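Local structure of oxidoreductase, iron/ascorbate family (Shewanella oneidensis, 3ON7) at residues 123-128 with 138-143; 157-162 with 242-247. The protein is probably an iron(II)-dependent oxygenase that uses 2-oxoglutarate and O2, perhaps forming ethene or oxidising L-arginine. All blocks are in the same frame, centred on the assembly; numbering follows the deposited sequence.

Contact 1. Residues 123-128 with 138-143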
ATOM      1  N   TRP B 123     -34.205  -9.980  -1.715  1.00 24.93           N
ATOM      2  CA  TRP B 123     -34.945 -10.694  -0.671  1.00 26.31           C
ATOM      3  C   TRP B 123     -34.698 -10.079   0.695  1.00 25.31           C
ATOM      4  O   TRP B 123     -35.630  -9.861   1.463  1.00 27.30           O
ATOM      5  CB  TRP B 123     -34.562 -12.173  -0.624  1.00 25.54           C
ATOM      6  CG  TRP B 123     -35.090 -13.017  -1.744  1.00 24.01           C
ATOM      7  CD1 TRP B 123     -35.806 -12.613  -2.837  1.00 28.15           C
ATOM      8  CD2 TRP B 123     -34.883 -14.411  -1.894  1.00 21.80           C
ATOM      9  NE1 TRP B 123     -36.084 -13.689  -3.648  1.00 27.56           N
ATOM     10  CE2 TRP B 123     -35.514 -14.803  -3.097  1.00 25.14           C
ATOM     11  CE3 TRP B 123     -34.235 -15.377  -1.116  1.00 21.88           C
ATOM     12  CZ2 TRP B 123     -35.518 -16.128  -3.540  1.00 29.28           C
ATOM     13  CZ3 TRP B 123     -34.229 -16.696  -1.561  1.00 27.94           C
ATOM     14  CH2 TRP B 123     -34.874 -17.061  -2.758  1.00 26.86           C
ATOM     15  N   ILE B 124     -33.440  -9.783   0.987  1.00 24.89           N
ATOM     16  CA  ILE B 124     -33.067  -9.205   2.276  1.00 23.49           C
ATOM     17  C   ILE B 124     -33.744  -7.856   2.475  1.00 25.20           C
ATOM     18  O   ILE B 124     -34.260  -7.567   3.560  1.00 24.42           O
ATOM     19  CB  ILE B 124     -31.539  -9.090   2.418  1.00 22.82           C
ATOM     20  CG1 ILE B 124     -30.913 -10.492   2.563  1.00 19.78           C
ATOM     21  CG2 ILE B 124     -31.172  -8.219   3.608  1.00 23.02           C
ATOM     22  CD1 ILE B 124     -29.405 -10.513   2.298  1.00 20.16           C
ATOM     23  N   GLU B 125     -33.775  -7.042   1.424  1.00 27.29           N
ATOM     24  CA  GLU B 125     -34.408  -5.728   1.505  1.00 28.09           C
ATOM     25  C   GLU B 125     -35.915  -5.878   1.674  1.00 29.48           C
ATOM     26  O   GLU B 125     -36.494  -5.284   2.582  1.00 31.48           O
ATOM     27  CB  GLU B 125     -34.081  -4.884   0.277  1.00 28.53           C
ATOM     28  CG  GLU B 125     -34.436  -3.390   0.455  1.00 33.91           C
ATOM     29  CD  GLU B 125     -33.799  -2.477  -0.583  1.00 35.49           C
ATOM     30  OE1 GLU B 125     -32.844  -2.905  -1.262  1.00 36.09           O
ATOM     31  OE2 GLU B 125     -34.256  -1.317  -0.709  1.00 42.83           O
ATOM     32  N   THR B 126     -36.538  -6.698   0.826  1.00 29.47           N
ATOM     33  CA  THR B 126     -37.986  -6.896   0.839  1.00 29.89           C
ATOM     34  C   THR B 126     -38.489  -7.262   2.240  1.00 30.68           C
ATOM     35  O   THR B 126     -39.441  -6.660   2.719  1.00 32.41           O
ATOM     36  CB  THR B 126     -38.429  -7.995  -0.178  1.00 32.62           C
ATOM     37  OG1 THR B 126     -38.317  -7.500  -1.530  1.00 30.82           O
ATOM     38  CG2 THR B 126     -39.887  -8.486   0.108  1.00 27.39           C
ATOM     39  N   TYR B 127     -37.835  -8.225   2.890  1.00 29.01           N
ATOM     40  CA  TYR B 127     -38.221  -8.667   4.235  1.00 28.97           C
ATOM     41  C   TYR B 127     -37.544  -7.936   5.405  1.00 29.83           C
ATOM     42  O   TYR B 127     -37.720  -8.325   6.561  1.00 32.73           O
ATOM     43  CB  TYR B 127     -38.019 -10.177   4.355  1.00 29.88           C
ATOM     44  CG  TYR B 127     -38.984 -10.952   3.474  1.00 33.71           C
ATOM     45  CD1 TYR B 127     -40.318 -11.113   3.848  1.00 37.55           C
ATOM     46  CD2 TYR B 127     -38.574 -11.496   2.255  1.00 34.85           C
ATOM     47  CE1 TYR B 127     -41.216 -11.796   3.042  1.00 39.28           C
ATOM     48  CE2 TYR B 127     -39.470 -12.196   1.434  1.00 34.52           C
ATOM     49  CZ  TYR B 127     -40.788 -12.340   1.840  1.00 38.90           C
ATOM     50  OH  TYR B 127     -41.692 -13.025   1.050  1.00 40.73           O
ATOM     51  N   SER B 128     -36.792  -6.873   5.136  1.00 28.68           N
ATOM     52  CA  SER B 128     -36.350  -5.991   6.222  1.00 29.57           C
ATOM     53  C   SER B 128     -37.564  -5.203   6.720  1.00 31.86           C
ATOM     54  O   SER B 128     -38.436  -4.857   5.920  1.00 32.67           O
ATOM     55  CB  SER B 128     -35.298  -4.996   5.739  1.00 28.93           C
ATOM     56  OG  SER B 128     -34.081  -5.617   5.369  1.00 26.18           O
ATOM     57  N   ILE B 138     -28.746   3.244  -0.607  1.00 25.70           N
ATOM     58  CA  ILE B 138     -29.249   2.942  -1.934  1.00 26.21           C
ATOM     59  C   ILE B 138     -29.734   1.517  -1.849  1.00 24.92           C
ATOM     60  O   ILE B 138     -29.438   0.843  -0.876  1.00 22.55           O
ATOM     61  CB  ILE B 138     -28.177   3.142  -3.036  1.00 26.22           C
ATOM     62  CG1 ILE B 138     -26.958   2.244  -2.815  1.00 25.04           C
ATOM     63  CG2 ILE B 138     -27.728   4.600  -3.083  1.00 23.60           C
ATOM     64  CD1 ILE B 138     -25.927   2.315  -3.963  1.00 20.95           C
ATOM     65  N   PRO B 139     -30.517   1.063  -2.831  1.00 26.48           N
ATOM     66  CA  PRO B 139     -30.956  -0.335  -2.757  1.00 26.11           C
ATOM     67  C   PRO B 139     -29.785  -1.319  -2.673  1.00 24.23           C
ATOM     68  O   PRO B 139     -28.792  -1.155  -3.380  1.00 23.58           O
ATOM     69  CB  PRO B 139     -31.747  -0.522  -4.054  1.00 25.10           C
ATOM     70  CG  PRO B 139     -32.269   0.839  -4.366  1.00 29.10           C
ATOM     71  CD  PRO B 139     -31.200   1.798  -3.912  1.00 28.22           C
ATOM     72  N   LEU B 140     -29.916  -2.334  -1.826  1.00 24.56           N
ATOM     73  CA  LEU B 140     -28.813  -3.271  -1.551  1.00 24.06           C
ATOM     74  C   LEU B 140     -28.197  -3.842  -2.834  1.00 23.78           C
ATOM     75  O   LEU B 140     -26.984  -3.943  -2.945  1.00 24.26           O
ATOM     76  CB  LEU B 140     -29.268  -4.420  -0.624  1.00 23.70           C
ATOM     77  CG  LEU B 140     -29.756  -4.079   0.796  1.00 25.34           C
ATOM     78  CD1 LEU B 140     -30.044  -5.339   1.581  1.00 20.34           C
ATOM     79  CD2 LEU B 140     -28.737  -3.228   1.540  1.00 22.49           C
ATOM     80  N   PRO B 141     -29.031  -4.211  -3.815  1.00 25.08           N
ATOM     81  CA  PRO B 141     -28.473  -4.774  -5.033  1.00 23.81           C
ATOM     82  C   PRO B 141     -27.585  -3.816  -5.816  1.00 24.61           C
ATOM     83  O   PRO B 141     -26.668  -4.266  -6.492  1.00 23.21           O
ATOM     84  CB  PRO B 141     -29.710  -5.109  -5.854  1.00 24.50           C
ATOM     85  CG  PRO B 141     -30.764  -5.329  -4.860  1.00 25.17           C
ATOM     86  CD  PRO B 141     -30.500  -4.327  -3.790  1.00 26.11           C
ATOM     87  N   GLU B 142     -27.877  -2.519  -5.726  1.00 25.74           N
ATOM     88  CA  GLU B 142     -27.132  -1.492  -6.435  1.00 27.23           C
ATOM     89  C   GLU B 142     -25.745  -1.311  -5.857  1.00 25.97           C
ATOM     90  O   GLU B 142     -24.861  -0.839  -6.567  1.00 26.59           O
ATOM     91  CB  GLU B 142     -27.860  -0.141  -6.407  1.00 29.30           C
ATOM     92  CG  GLU B 142     -28.866   0.048  -7.508  1.00 36.45           C
ATOM     93  CD  GLU B 142     -29.540   1.413  -7.442  1.00 46.54           C
ATOM     94  OE1 GLU B 142     -28.831   2.440  -7.232  1.00 36.89           O
ATOM     95  OE2 GLU B 142     -30.787   1.437  -7.595  1.00 45.51           O
HETATM   96  N   MSE B 143     -25.565  -1.691  -4.584  1.00 24.53           N
HETATM   97  CA  MSE B 143     -24.266  -1.597  -3.902  1.00 23.36           C
HETATM   98  C   MSE B 143     -23.207  -2.480  -4.538  1.00 21.28           C
HETATM   99  O   MSE B 143     -22.035  -2.153  -4.464  1.00 21.41           O
HETATM  100  CB  MSE B 143     -24.387  -1.971  -2.403  1.00 22.86           C
HETATM  101  CG  MSE B 143     -25.231  -1.015  -1.585  1.00 20.63           C
HETATM  102 SE   MSE B 143     -25.338  -1.442   0.293  0.75 12.79          SE
HETATM  103  CE  MSE B 143     -26.268   0.163   0.897  1.00 17.25           C
TER
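E125, on the last turn of the long helix 103-126, reaches across to the backbone of L140 where the short helix 140-144 begins, joining the end of one helix to a shorter one further along the chain in the α-helical part that accompanies the β-core of this oxygenase fold. The glutamate suits this place because it is long enough to bridge the gap. With CG anti to the backbone N (chi1 -166°) and the chain extended beyond it, the carboxylate is carried straight out from its own helix. OE1 accepts the L140 N-H at 3.0 Å, fairly straight (155° at the hydrogen). The donor comes in on the syn side but 33° out of the carboxylate plane. The same oxygen also lies close to the flanking prolines, 3.5 Å from P139 CA and 3.7 Å from P141 CD. Prolines fit on either side of L140 because the start of a helix has N-H groups with no preceding turn to bond to, and a proline brings none. The negative charge beside this helix start would probably be favoured by the local backbone dipoles. With an alanine here, the N-H of L140 would probably be left without its mate in helix 103-126, and a gap would open against P139.

Alongside this polar bridge two buried apolar side chains meet, crossing at about a right angle. I124 puts CG2, the branch anti to its backbone N, against L140 CD1 at 3.7 Å. L22 and F226 also pack on I124, while L121 meets L140, so both leucine and isoleucine sit among hydrocarbon. Beyond the helix, K133 NZ binds the carbonyls of T126 and S128, and the S128 hydroxyl turns back to donate to I124 O at 2.7 Å.

Contact 2. Residues 157-162 with 242-247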
ATOM      1  N   TYR B 157      -6.505 -26.505  -0.657  1.00 17.29           N
ATOM      2  CA  TYR B 157      -5.743 -27.162   0.373  1.00 18.55           C
ATOM      3  C   TYR B 157      -5.156 -28.423  -0.195  1.00 18.62           C
ATOM      4  O   TYR B 157      -5.886 -29.380  -0.422  1.00 20.49           O
ATOM      5  CB  TYR B 157      -6.635 -27.534   1.546  1.00 18.85           C
ATOM      6  CG  TYR B 157      -7.231 -26.349   2.241  1.00 20.80           C
ATOM      7  CD1 TYR B 157      -8.424 -25.776   1.796  1.00 19.97           C
ATOM      8  CD2 TYR B 157      -6.605 -25.800   3.351  1.00 20.92           C
ATOM      9  CE1 TYR B 157      -8.971 -24.689   2.444  1.00 21.33           C
ATOM     10  CE2 TYR B 157      -7.140 -24.706   4.000  1.00 24.56           C
ATOM     11  CZ  TYR B 157      -8.318 -24.155   3.545  1.00 22.50           C
ATOM     12  OH  TYR B 157      -8.836 -23.088   4.212  1.00 26.32           O
ATOM     13  N   PRO B 158      -3.833 -28.449  -0.409  1.00 19.98           N
ATOM     14  CA  PRO B 158      -3.218 -29.666  -0.955  1.00 21.26           C
ATOM     15  C   PRO B 158      -3.198 -30.863   0.004  1.00 23.67           C
ATOM     16  O   PRO B 158      -3.253 -30.688   1.227  1.00 22.68           O
ATOM     17  CB  PRO B 158      -1.767 -29.235  -1.262  1.00 22.53           C
ATOM     18  CG  PRO B 158      -1.788 -27.731  -1.279  1.00 22.74           C
ATOM     19  CD  PRO B 158      -2.863 -27.344  -0.295  1.00 19.55           C
ATOM     20  N   PRO B 159      -3.086 -32.082  -0.552  1.00 24.82           N
ATOM     21  CA  PRO B 159      -2.957 -33.268   0.267  1.00 26.66           C
ATOM     22  C   PRO B 159      -1.756 -33.188   1.176  1.00 27.36           C
ATOM     23  O   PRO B 159      -0.754 -32.613   0.801  1.00 25.61           O
ATOM     24  CB  PRO B 159      -2.720 -34.400  -0.748  1.00 27.31           C
ATOM     25  CG  PRO B 159      -2.935 -33.836  -2.079  1.00 28.04           C
ATOM     26  CD  PRO B 159      -2.899 -32.360  -1.988  1.00 25.08           C
HETATM   27  N   MSE B 160      -1.874 -33.770   2.359  1.00 30.90           N
HETATM   28  CA  MSE B 160      -0.741 -34.023   3.231  1.00 35.31           C
HETATM   29  C   MSE B 160      -0.360 -35.493   3.118  1.00 38.27           C
HETATM   30  O   MSE B 160      -1.227 -36.345   3.026  1.00 36.86           O
HETATM   31  CB  MSE B 160      -1.126 -33.719   4.674  1.00 34.06           C
HETATM   32  CG  MSE B 160      -1.729 -32.344   4.861  1.00 36.19           C
HETATM   33 SE   MSE B 160      -1.705 -31.854   6.711  0.75 16.20          SE
HETATM   34  CE  MSE B 160      -2.453 -30.079   6.596  1.00 29.07           C
ATOM     35  N   THR B 161       0.931 -35.789   3.146  1.00 44.09           N
ATOM     36  CA  THR B 161       1.400 -37.180   3.145  1.00 49.77           C
ATOM     37  C   THR B 161       2.370 -37.449   4.300  1.00 53.33           C
ATOM     38  O   THR B 161       2.782 -36.544   5.020  1.00 53.73           O
ATOM     39  CB  THR B 161       2.062 -37.586   1.787  1.00 50.88           C
ATOM     40  OG1 THR B 161       3.138 -36.693   1.467  1.00 49.11           O
ATOM     41  CG2 THR B 161       1.030 -37.577   0.655  1.00 44.16           C
ATOM     42  N   GLY B 162       2.721 -38.712   4.477  1.00 57.06           N
ATOM     43  CA  GLY B 162       3.702 -39.094   5.475  1.00 60.18           C
ATOM     44  C   GLY B 162       3.240 -38.853   6.902  1.00 61.66           C
ATOM     45  O   GLY B 162       2.144 -39.285   7.295  1.00 61.96           O
ATOM     46  N   THR B 242      -5.117 -36.854   3.047  1.00 32.86           N
ATOM     47  CA  THR B 242      -4.516 -37.054   1.728  1.00 31.92           C
ATOM     48  C   THR B 242      -5.381 -36.565   0.571  1.00 30.24           C
ATOM     49  O   THR B 242      -4.971 -36.671  -0.575  1.00 30.78           O
ATOM     50  CB  THR B 242      -4.175 -38.553   1.480  1.00 33.40           C
ATOM     51  OG1 THR B 242      -5.382 -39.311   1.388  1.00 28.59           O
ATOM     52  CG2 THR B 242      -3.344 -39.107   2.601  1.00 31.22           C
ATOM     53  N   LYS B 243      -6.570 -36.038   0.847  1.00 29.02           N
ATOM     54  CA  LYS B 243      -7.416 -35.485  -0.222  1.00 30.01           C
ATOM     55  C   LYS B 243      -7.301 -33.975  -0.345  1.00 28.66           C
ATOM     56  O   LYS B 243      -7.271 -33.263   0.667  1.00 27.86           O
ATOM     57  CB  LYS B 243      -8.882 -35.856  -0.014  1.00 29.13           C
ATOM     58  CG  LYS B 243      -9.140 -37.340   0.109  1.00 36.33           C
ATOM     59  CD  LYS B 243      -8.498 -38.136  -1.027  1.00 30.88           C
ATOM     60  CE  LYS B 243      -8.945 -39.589  -1.043  1.00 34.38           C
ATOM     61  NZ  LYS B 243      -8.641 -40.216  -2.371  1.00 26.03           N
ATOM     62  N   SER B 244      -7.248 -33.504  -1.590  1.00 26.59           N
ATOM     63  CA  SER B 244      -7.315 -32.081  -1.897  1.00 25.04           C
ATOM     64  C   SER B 244      -8.702 -31.555  -1.558  1.00 25.06           C
ATOM     65  O   SER B 244      -9.690 -32.295  -1.612  1.00 25.66           O
ATOM     66  CB  SER B 244      -7.079 -31.828  -3.383  1.00 22.61           C
ATOM     67  OG  SER B 244      -5.707 -31.850  -3.739  1.00 24.85           O
ATOM     68  N   ARG B 245      -8.777 -30.283  -1.203  1.00 24.20           N
ATOM     69  CA  ARG B 245     -10.069 -29.601  -1.106  1.00 25.91           C
ATOM     70  C   ARG B 245     -10.023 -28.295  -1.880  1.00 22.70           C
ATOM     71  O   ARG B 245      -9.121 -27.482  -1.694  1.00 22.29           O
ATOM     72  CB  ARG B 245     -10.442 -29.315   0.341  1.00 26.00           C
ATOM     73  CG  ARG B 245     -11.830 -28.693   0.482  1.00 31.62           C
ATOM     74  CD  ARG B 245     -12.271 -28.565   1.925  1.00 36.37           C
ATOM     75  NE  ARG B 245     -12.307 -29.849   2.621  1.00 37.35           N
ATOM     76  CZ  ARG B 245     -12.496 -29.981   3.925  1.00 38.89           C
ATOM     77  NH1 ARG B 245     -12.679 -28.904   4.677  1.00 36.22           N
ATOM     78  NH2 ARG B 245     -12.494 -31.188   4.487  1.00 32.92           N
ATOM     79  N   ILE B 246     -10.998 -28.118  -2.755  1.00 21.46           N
ATOM     80  CA  ILE B 246     -11.178 -26.892  -3.530  1.00 22.44           C
ATOM     81  C   ILE B 246     -12.430 -26.241  -2.958  1.00 22.03           C
ATOM     82  O   ILE B 246     -13.371 -26.946  -2.586  1.00 20.66           O
ATOM     83  CB  ILE B 246     -11.381 -27.204  -5.027  1.00 23.27           C
ATOM     84  CG1 ILE B 246     -10.078 -27.750  -5.634  1.00 27.75           C
ATOM     85  CG2 ILE B 246     -11.884 -25.982  -5.800  1.00 21.86           C
ATOM     86  CD1 ILE B 246      -9.034 -26.700  -5.967  1.00 30.71           C
ATOM     87  N   SER B 247     -12.413 -24.919  -2.826  1.00 21.52           N
ATOM     88  CA  SER B 247     -13.627 -24.153  -2.489  1.00 22.32           C
ATOM     89  C   SER B 247     -13.635 -22.783  -3.187  1.00 21.92           C
ATOM     90  O   SER B 247     -12.575 -22.267  -3.542  1.00 22.20           O
ATOM     91  CB  SER B 247     -13.781 -23.999  -0.982  1.00 20.51           C
ATOM     92  OG  SER B 247     -12.755 -23.200  -0.474  1.00 23.87           O
TER
HETATM   93  O   HOH W   1      -7.048 -31.050   2.342  1.00 18.29           O
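The edge-to-edge pairing of strands 151-157 and 245-252 in the major sheet of the oxygenase β-core reaches its limit here, where one strand ends, its antiparallel neighbour begins, and the ladder gives way to loops. Y157 and R245 form a hydrogen-bonded pair: Y157 N donates to R245 O at 3.0 Å, and R245 N returns a bond to Y157 O at 3.1 Å, both near 160° at the hydrogen. The S244 CA-H adds a weaker contact to Y157 O (3.4 Å).

Past this pair come P158 and P159, which have no N-H to offer and suit the end of a ladder. P159 instead packs by its ring carbons, CB lying 3.2 Å from T242 O and CD 3.3 Å from S244 OG. That hydroxyl is bonded to H156, and T242 OG1 to D240. A water bonds K243 O at 2.8 Å and reaches Y157 O only weakly.

Y157 and R245 send their side chains to one face of the sheet. With CG beside the backbone N (chi1 -64°), the tyrosine ring brings the edge at CD1 to 3.9 Å from R245 O, which lies in the ring plane; R170 makes a cation-pi contact with this ring. A glycerol, probably from the crystallisation liquor, sits by the R245 side chain. R245, I246 and S247 are consistent with the Arg-X-Ser motif that binds 2-oxoglutarate in related double-stranded β-helix oxygenases.

Overall arrangement
Contact 1 and contact 2 lie on opposite sides of the chain's centre, their centres 38 Å apart and their nearest atoms about 21 Å apart, and they share no helix or strand. Contact 1 is partly buried and local in sequence, holding the end of helix 103-126 to the short helix 140-144; contact 2 is a surface contact that brings together residues some 80 positions apart, where one strand ends and its antiparallel neighbour begins. Their chemistry differs: in contact 1 a side-chain carboxylate meets one backbone N-H, beside apolar packing, whereas in contact 2 the backbones bond each other reciprocally. In both, prolines stand where regular structure starts or stops.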